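Local coordinates for peroxisomal membrane protein PEX15 (Saccharomyces cerevisiae, PDB 5VXV), which docks the AAA-ATPases PEX1 and PEX6 at the peroxisomal membrane, the fragment here being an all-helical part of its predicted cytosolic region, at residues A[103-106]-A[107-111]; A[144-147]-A[148-151]; A[198-201]-A[202-206]. One frame throughout, in Å; residues are numbered along the deposited sequence.

Contact 1. Residues A[103-106]-A[107-111]; sequences KVIQ and FNLTD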
loop_
_atom_site.group_PDB
_atom_site.type_symbol
_atom_site.label_atom_id
_atom_site.label_comp_id
_atom_site.label_asym_id
_atom_site.label_seq_id
_atom_site.Cartn_x
_atom_site.Cartn_y
_atom_site.Cartn_z
ATOM N N LYS A 103 0.300 -3.849 6.438
ATOM C CA LYS A 103 1.203 -4.663 7.247
ATOM C C LYS A 103 1.003 -4.413 8.735
ATOM O O LYS A 103 1.153 -5.335 9.547
ATOM C CB LYS A 103 2.652 -4.394 6.850
ATOM C CG LYS A 103 3.083 -5.156 5.612
ATOM C CD LYS A 103 4.490 -4.791 5.186
ATOM C CE LYS A 103 4.862 -5.479 3.884
ATOM N NZ LYS A 103 6.168 -5.000 3.359
ATOM N N VAL A 104 0.665 -3.179 9.115
ATOM C CA VAL A 104 0.388 -2.877 10.519
ATOM C C VAL A 104 -0.864 -3.615 10.977
ATOM O O VAL A 104 -0.869 -4.287 12.015
ATOM C CB VAL A 104 0.250 -1.356 10.724
ATOM C CG1 VAL A 104 -0.312 -1.037 12.112
ATOM C CG2 VAL A 104 1.593 -0.670 10.529
ATOM N N ILE A 105 -1.947 -3.494 10.209
ATOM C CA ILE A 105 -3.198 -4.151 10.575
ATOM C C ILE A 105 -3.004 -5.659 10.642
ATOM O O ILE A 105 -3.516 -6.327 11.548
ATOM C CB ILE A 105 -4.304 -3.770 9.573
ATOM C CG1 ILE A 105 -4.564 -2.261 9.612
ATOM C CG2 ILE A 105 -5.594 -4.537 9.871
ATOM C CD1 ILE A 105 -5.430 -1.754 8.471
ATOM N N GLN A 106 -2.255 -6.213 9.689
ATOM C CA GLN A 106 -2.170 -7.663 9.548
ATOM C C GLN A 106 -1.352 -8.298 10.668
ATOM O O GLN A 106 -1.705 -9.376 11.160
ATOM C CB GLN A 106 -1.573 -8.002 8.183
ATOM C CG GLN A 106 -1.460 -9.485 7.888
ATOM C CD GLN A 106 -0.919 -9.748 6.497
ATOM O OE1 GLN A 106 -0.671 -8.819 5.728
ATOM N NE2 GLN A 106 -0.729 -11.019 6.165
ATOM N N PHE A 107 -0.258 -7.657 11.085
ATOM C CA PHE A 107 0.695 -8.288 11.989
ATOM C C PHE A 107 0.836 -7.608 13.344
ATOM O O PHE A 107 1.130 -8.294 14.326
ATOM C CB PHE A 107 2.085 -8.356 11.333
ATOM C CG PHE A 107 2.116 -9.155 10.061
ATOM C CD1 PHE A 107 1.925 -10.527 10.084
ATOM C CD2 PHE A 107 2.341 -8.536 8.844
ATOM C CE1 PHE A 107 1.953 -11.266 8.914
ATOM C CE2 PHE A 107 2.372 -9.268 7.672
ATOM C CZ PHE A 107 2.177 -10.636 7.707
ATOM N N ASN A 108 0.654 -6.291 13.433
ATOM C CA ASN A 108 0.825 -5.604 14.706
ATOM C C ASN A 108 -0.433 -5.607 15.561
ATOM O O ASN A 108 -0.331 -5.467 16.785
ATOM C CB ASN A 108 1.279 -4.160 14.476
ATOM C CG ASN A 108 2.741 -4.067 14.084
ATOM O OD1 ASN A 108 3.073 -3.925 12.908
ATOM N ND2 ASN A 108 3.626 -4.149 15.074
ATOM N N LEU A 109 -1.607 -5.769 14.958
ATOM C CA LEU A 109 -2.851 -5.857 15.706
ATOM C C LEU A 109 -3.181 -7.312 16.007
ATOM O O LEU A 109 -3.066 -8.181 15.138
ATOM C CB LEU A 109 -3.997 -5.213 14.924
ATOM C CG LEU A 109 -3.852 -3.724 14.605
ATOM C CD1 LEU A 109 -5.080 -3.220 13.859
ATOM C CD2 LEU A 109 -3.624 -2.905 15.870
ATOM N N THR A 110 -3.590 -7.571 17.248
ATOM C CA THR A 110 -3.939 -8.915 17.689
ATOM C C THR A 110 -5.441 -9.147 17.770
ATOM O O THR A 110 -5.897 -10.265 17.514
ATOM C CB THR A 110 -3.328 -9.199 19.067
ATOM O OG1 THR A 110 -3.968 -8.384 20.056
ATOM C CG2 THR A 110 -1.833 -8.906 19.066
ATOM N N ASP A 111 -6.216 -8.120 18.112
ATOM C CA ASP A 111 -7.656 -8.269 18.288
ATOM C C ASP A 111 -8.349 -8.199 16.931
ATOM O O ASP A 111 -8.268 -7.180 16.237
ATOM C CB ASP A 111 -8.185 -7.188 19.226
ATOM C CG ASP A 111 -9.678 -7.302 19.467
ATOM O OD1 ASP A 111 -10.260 -8.351 19.122
ATOM O OD2 ASP A 111 -10.266 -6.344 20.011
HETATM O O HOH W 1 3.654 -5.365 10.869
HETATM O O HOH W 2 -2.102 -10.425 13.653
#
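The side chain of Gln106 lies flat along one face of the Phe107 ring. Its CG sits 3.8 Å from the ring centroid, 9° off the ring normal, a CH-pi contact. The amide beyond is stacked on the far end of the ring, the two planes 18° apart. There Gln106 NE2 comes within 3.3 Å of Phe107 CZ. Neighbours in sequence can run side by side because Gln106 is extended with CG opposite its own backbone N (chi1 -178°), whereas Phe107 carries its ring beside the backbone N. A long, flat, polar-ended chain suits this partly exposed place: its methylenes cover the ring face while the amide stays at the polar end. With an alanine here, that face of the phenyl ring is likely to lose its cover and the ring to turn more freely.

Past the pair, helix 91-108 ends through a wider, pi-type turn. Asn108 N bonds Val104 O at 2.9 Å, and Leu109 N reaches the same oxygen only weakly, at 3.4 Å. Water satisfies further oxygens at this helix end: one molecule donates both to Lys103 O and, at 2.6 Å, to Asn108 OD1, and another joins Gln106 O to Leu109 O. Leu109 CD1 meets Ile105 CG2 at 4.2 Å.

Val104 and Asn108 pack against helix 60-70, Ile105 and Leu109 against helix 112-136, whose first turn Asp111 caps through Thr113 N, while Gln106 and Ile105 also touch the end of helix 143-161.

Contact 2. Residues A[144-147]-A[148-151]; sequences VGLQ and ELIE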
loop_
_atom_site.group_PDB
_atom_site.type_symbol
_atom_site.label_atom_id
_atom_site.label_comp_id
_atom_site.label_asym_id
_atom_site.label_seq_id
_atom_site.Cartn_x
_atom_site.Cartn_y
_atom_site.Cartn_z
ATOM N N VAL A 144 -0.203 1.062 -15.170
ATOM C CA VAL A 144 0.334 -0.046 -14.382
ATOM C C VAL A 144 0.165 0.227 -12.893
ATOM O O VAL A 144 -0.206 -0.667 -12.120
ATOM C CB VAL A 144 1.805 -0.307 -14.751
ATOM C CG1 VAL A 144 2.406 -1.386 -13.850
ATOM C CG2 VAL A 144 1.909 -0.724 -16.207
ATOM N N GLY A 145 0.431 1.459 -12.464
ATOM C CA GLY A 145 0.233 1.800 -11.066
ATOM C C GLY A 145 -1.217 1.680 -10.640
ATOM O O GLY A 145 -1.511 1.273 -9.512
ATOM N N LEU A 146 -2.144 2.033 -11.535
ATOM C CA LEU A 146 -3.563 1.950 -11.202
ATOM C C LEU A 146 -4.020 0.500 -11.099
ATOM O O LEU A 146 -4.762 0.147 -10.176
ATOM C CB LEU A 146 -4.393 2.711 -12.237
ATOM C CG LEU A 146 -5.909 2.711 -12.017
ATOM C CD1 LEU A 146 -6.271 3.177 -10.614
ATOM C CD2 LEU A 146 -6.588 3.587 -13.058
ATOM N N GLN A 147 -3.579 -0.362 -12.021
ATOM C CA GLN A 147 -3.854 -1.789 -11.875
ATOM C C GLN A 147 -3.371 -2.291 -10.521
ATOM O O GLN A 147 -4.093 -3.003 -9.816
ATOM C CB GLN A 147 -3.193 -2.593 -12.999
ATOM C CG GLN A 147 -3.463 -4.097 -12.883
ATOM C CD GLN A 147 -2.669 -4.936 -13.864
ATOM O OE1 GLN A 147 -1.862 -4.423 -14.635
ATOM N NE2 GLN A 147 -2.892 -6.244 -13.827
ATOM N N GLU A 148 -2.145 -1.923 -10.139
ATOM C CA GLU A 148 -1.604 -2.382 -8.863
ATOM C C GLU A 148 -2.449 -1.882 -7.699
ATOM O O GLU A 148 -2.700 -2.621 -6.740
ATOM C CB GLU A 148 -0.152 -1.922 -8.706
ATOM C CG GLU A 148 0.518 -2.423 -7.425
ATOM C CD GLU A 148 1.974 -2.005 -7.308
ATOM O OE1 GLU A 148 2.247 -0.795 -7.171
ATOM O OE2 GLU A 148 2.850 -2.893 -7.354
ATOM N N LEU A 149 -2.888 -0.624 -7.764
ATOM C CA LEU A 149 -3.688 -0.047 -6.687
ATOM C C LEU A 149 -4.983 -0.828 -6.488
ATOM O O LEU A 149 -5.358 -1.158 -5.355
ATOM C CB LEU A 149 -3.979 1.423 -6.995
ATOM C CG LEU A 149 -4.940 2.151 -6.053
ATOM C CD1 LEU A 149 -4.399 2.171 -4.631
ATOM C CD2 LEU A 149 -5.198 3.560 -6.560
ATOM N N ILE A 150 -5.687 -1.132 -7.578
ATOM C CA ILE A 150 -6.940 -1.867 -7.447
ATOM C C ILE A 150 -6.674 -3.276 -6.936
ATOM O O ILE A 150 -7.448 -3.818 -6.138
ATOM C CB ILE A 150 -7.704 -1.884 -8.785
ATOM C CG1 ILE A 150 -7.931 -0.456 -9.298
ATOM C CG2 ILE A 150 -9.039 -2.604 -8.623
ATOM C CD1 ILE A 150 -8.690 0.451 -8.343
ATOM N N GLU A 151 -5.568 -3.885 -7.362
ATOM C CA GLU A 151 -5.289 -5.248 -6.931
ATOM C C GLU A 151 -4.862 -5.298 -5.467
ATOM O O GLU A 151 -5.127 -6.293 -4.784
ATOM C CB GLU A 151 -4.252 -5.879 -7.861
ATOM C CG GLU A 151 -4.835 -6.141 -9.251
ATOM C CD GLU A 151 -3.964 -7.014 -10.129
ATOM O OE1 GLU A 151 -2.836 -7.351 -9.711
ATOM O OE2 GLU A 151 -4.416 -7.361 -11.244
#
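Gln147 and Glu151 make an i to i+4 contact within two turns of helix 143-161, part of the stack of helices that makes up this all-helical fragment of PEX15. Four regular alpha-helical bonds underlie it: the amides of Glu148, Leu149, Ile150 and Glu151 each donate to the carbonyl four residues back, as Ile150 N does to Leu146 O at 3.0 Å.

The side chains divide by environment. Leu146, Leu149 and Ile150 form the buried face, where branched aliphatic chains fill the spaces between helices; Leu146 CD1 touches both Leu149 CD2 and Ile150 CG1 at 4.2 Å. Leu149 packs against helices 91-108 and 112-136, and Ile150 against Ile130. Gly145 is buried as well, and its lack of a side chain probably lets helix 91-108 come close enough for Asn95 ND2 to reach the Gly145 carbonyl, which also holds Leu149 N. The same Asn95 side chain donates to Glu148 OE1, so one amide of helix 91-108 grips this helix at two points, while Arg99 makes a long, weak ion pair with Glu148 OE2.

On the face turned to helix 196-217, Gln147 and Glu151 lie alongside each other, pointing the same way. Gln147 is fully extended, its CG opposite the backbone N (chi1 -180°), whereas Glu151 swings CG beside its own N (chi1 -70°), which brings the two polar ends together. Glu151 OE2 also has Ser203 OG as a partner, although that hydroxyl's one proton has two possible acceptors; the glutamine amide is the definite donor. Gln147 NE2 donates to Glu151 OE2 at 3.2 Å, keeping the acceptor close to its amide plane but approaching from above the carboxylate plane, 54° out of it.

Contact 3. Residues A[198-201]-A[202-206]; sequences DAIL and NSIDN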
loop_
_atom_site.group_PDB
_atom_site.type_symbol
_atom_site.label_atom_id
_atom_site.label_comp_id
_atom_site.label_asym_id
_atom_site.label_seq_id
_atom_site.Cartn_x
_atom_site.Cartn_y
_atom_site.Cartn_z
ATOM N N ASP A 198 -9.904 -5.898 -17.851
ATOM C CA ASP A 198 -9.601 -7.252 -18.305
ATOM C C ASP A 198 -8.521 -7.884 -17.436
ATOM O O ASP A 198 -8.653 -9.030 -16.989
ATOM C CB ASP A 198 -9.153 -7.237 -19.769
ATOM C CG ASP A 198 -10.227 -6.729 -20.715
ATOM O OD1 ASP A 198 -11.428 -6.849 -20.388
ATOM O OD2 ASP A 198 -9.861 -6.215 -21.797
ATOM N N ALA A 199 -7.444 -7.141 -17.179
ATOM C CA ALA A 199 -6.320 -7.693 -16.432
ATOM C C ALA A 199 -6.709 -8.017 -14.996
ATOM O O ALA A 199 -6.318 -9.063 -14.464
ATOM C CB ALA A 199 -5.147 -6.715 -16.462
ATOM N N ILE A 200 -7.469 -7.132 -14.345
ATOM C CA ILE A 200 -7.868 -7.371 -12.961
ATOM C C ILE A 200 -8.735 -8.619 -12.869
ATOM O O ILE A 200 -8.545 -9.467 -11.989
ATOM C CB ILE A 200 -8.591 -6.136 -12.391
ATOM C CG1 ILE A 200 -7.607 -4.972 -12.263
ATOM C CG2 ILE A 200 -9.224 -6.445 -11.033
ATOM C CD1 ILE A 200 -8.262 -3.643 -11.972
ATOM N N LEU A 201 -9.710 -8.749 -13.770
ATOM C CA LEU A 201 -10.578 -9.922 -13.738
ATOM C C LEU A 201 -9.783 -11.198 -13.989
ATOM O O LEU A 201 -10.043 -12.232 -13.361
ATOM C CB LEU A 201 -11.707 -9.768 -14.756
ATOM C CG LEU A 201 -12.701 -8.650 -14.431
ATOM C CD1 LEU A 201 -13.555 -8.315 -15.643
ATOM C CD2 LEU A 201 -13.582 -9.038 -13.250
ATOM N N ASN A 202 -8.803 -11.144 -14.894
ATOM C CA ASN A 202 -7.939 -12.300 -15.117
ATOM C C ASN A 202 -7.129 -12.622 -13.867
ATOM O O ASN A 202 -6.973 -13.795 -13.502
ATOM C CB ASN A 202 -7.013 -12.044 -16.305
ATOM C CG ASN A 202 -6.131 -13.237 -16.621
ATOM O OD1 ASN A 202 -6.609 -14.265 -17.100
ATOM N ND2 ASN A 202 -4.835 -13.102 -16.363
ATOM N N SER A 203 -6.606 -11.593 -13.195
ATOM C CA SER A 203 -5.868 -11.821 -11.957
ATOM C C SER A 203 -6.752 -12.477 -10.902
ATOM O O SER A 203 -6.301 -13.368 -10.175
ATOM C CB SER A 203 -5.298 -10.505 -11.429
ATOM O OG SER A 203 -4.312 -9.986 -12.304
ATOM N N ILE A 204 -8.011 -12.046 -10.798
ATOM C CA ILE A 204 -8.926 -12.655 -9.835
ATOM C C ILE A 204 -9.134 -14.129 -10.163
ATOM O O ILE A 204 -9.119 -14.986 -9.271
ATOM C CB ILE A 204 -10.260 -11.882 -9.798
ATOM C CG1 ILE A 204 -10.051 -10.501 -9.171
ATOM C CG2 ILE A 204 -11.319 -12.657 -9.011
ATOM C CD1 ILE A 204 -11.268 -9.593 -9.247
ATOM N N ASP A 205 -9.326 -14.448 -11.445
ATOM C CA ASP A 205 -9.519 -15.840 -11.837
ATOM C C ASP A 205 -8.303 -16.686 -11.482
ATOM O O ASP A 205 -8.442 -17.801 -10.964
ATOM C CB ASP A 205 -9.815 -15.926 -13.334
ATOM C CG ASP A 205 -11.199 -15.411 -13.688
ATOM O OD1 ASP A 205 -12.071 -15.368 -12.793
ATOM O OD2 ASP A 205 -11.419 -15.052 -14.865
ATOM N N ASN A 206 -7.100 -16.175 -11.752
ATOM C CA ASN A 206 -5.891 -16.920 -11.415
ATOM C C ASN A 206 -5.758 -17.096 -9.908
ATOM O O ASN A 206 -5.326 -18.154 -9.434
ATOM C CB ASN A 206 -4.656 -16.214 -11.978
ATOM C CG ASN A 206 -4.481 -16.442 -13.465
ATOM O OD1 ASN A 206 -4.960 -17.435 -14.013
ATOM N ND2 ASN A 206 -3.786 -15.526 -14.126
HETATM O O HOH W 3 -3.878 -10.297 -15.349
HETATM O O HOH W 4 -12.695 -12.690 -12.477
#
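From Asp198 to Asp205 the backbone holds a regular alpha-helical course, the amides of Asn202, Ser203, Ile204 and Asp205 each bonding the carbonyl four residues earlier, as Ser203 N does to Ala199 O at 2.8 Å. That carbonyl draws a small cluster. Ser203 places OG beside its own backbone N (chi1 -66°), which turns the hydroxyl back along the helix to 3.1 Å from Ala199 O; its single proton, however, also has Glu151 OE2 of helix 143-161 within hydrogen-bonding reach. A water donates to Ala199 O as well, at 2.9 Å, and accepts from Asn202 ND2, so the exposed asparagine amide is tied back to the preceding turn through solvent. Serine suits the spot because it is short enough to stay against its own helix and still meet the glutamate across the interface.

Helix 196-217 is amphipathic here, and it is the closing helix of this all-helical fragment. Its apolar side is led by Ile200 and Ile204, one turn apart, whose chains slant across each other with Ile200 CG2 4.2 Å from Ile204 CD1. Beta-branched isoleucines fill the seam between two helices: Ile154 and Phe155 of helix 143-161 and Tyr171 of helix 168-177 pack on them, and Leu201 rests on Tyr171 and Trp172. Ala199, with its bare methyl, lets Gln147 lie close.

Toward solvent, a water supplies protons to two acceptors, Leu201 O and, in the conformer given, Asp205 OD1, each at 2.8 Å.

Following the chain from the N terminus, the three contacts come in series, none enclosing or crossing another; each is local, with no residues between its segments, so none closes a long loop. Contact 1 ends helix 91-108 and leads into helix 112-136. Contact 2 belongs to the first half of helix 143-161, on the opposite side of the chain's centre, and its nearest atoms are about 11 Å from contact 1. Contact 3 lies near the start of helix 196-217. Contacts 2 and 3 touch each other, while contact 1 stays apart from both: Glu151 OE2 lies 2.8 Å from Ser203 OG, a probable hydrogen bond, and Ile150 packs on Ile200. Helix 143-161 thus joins them, meeting contact 1 at its far end.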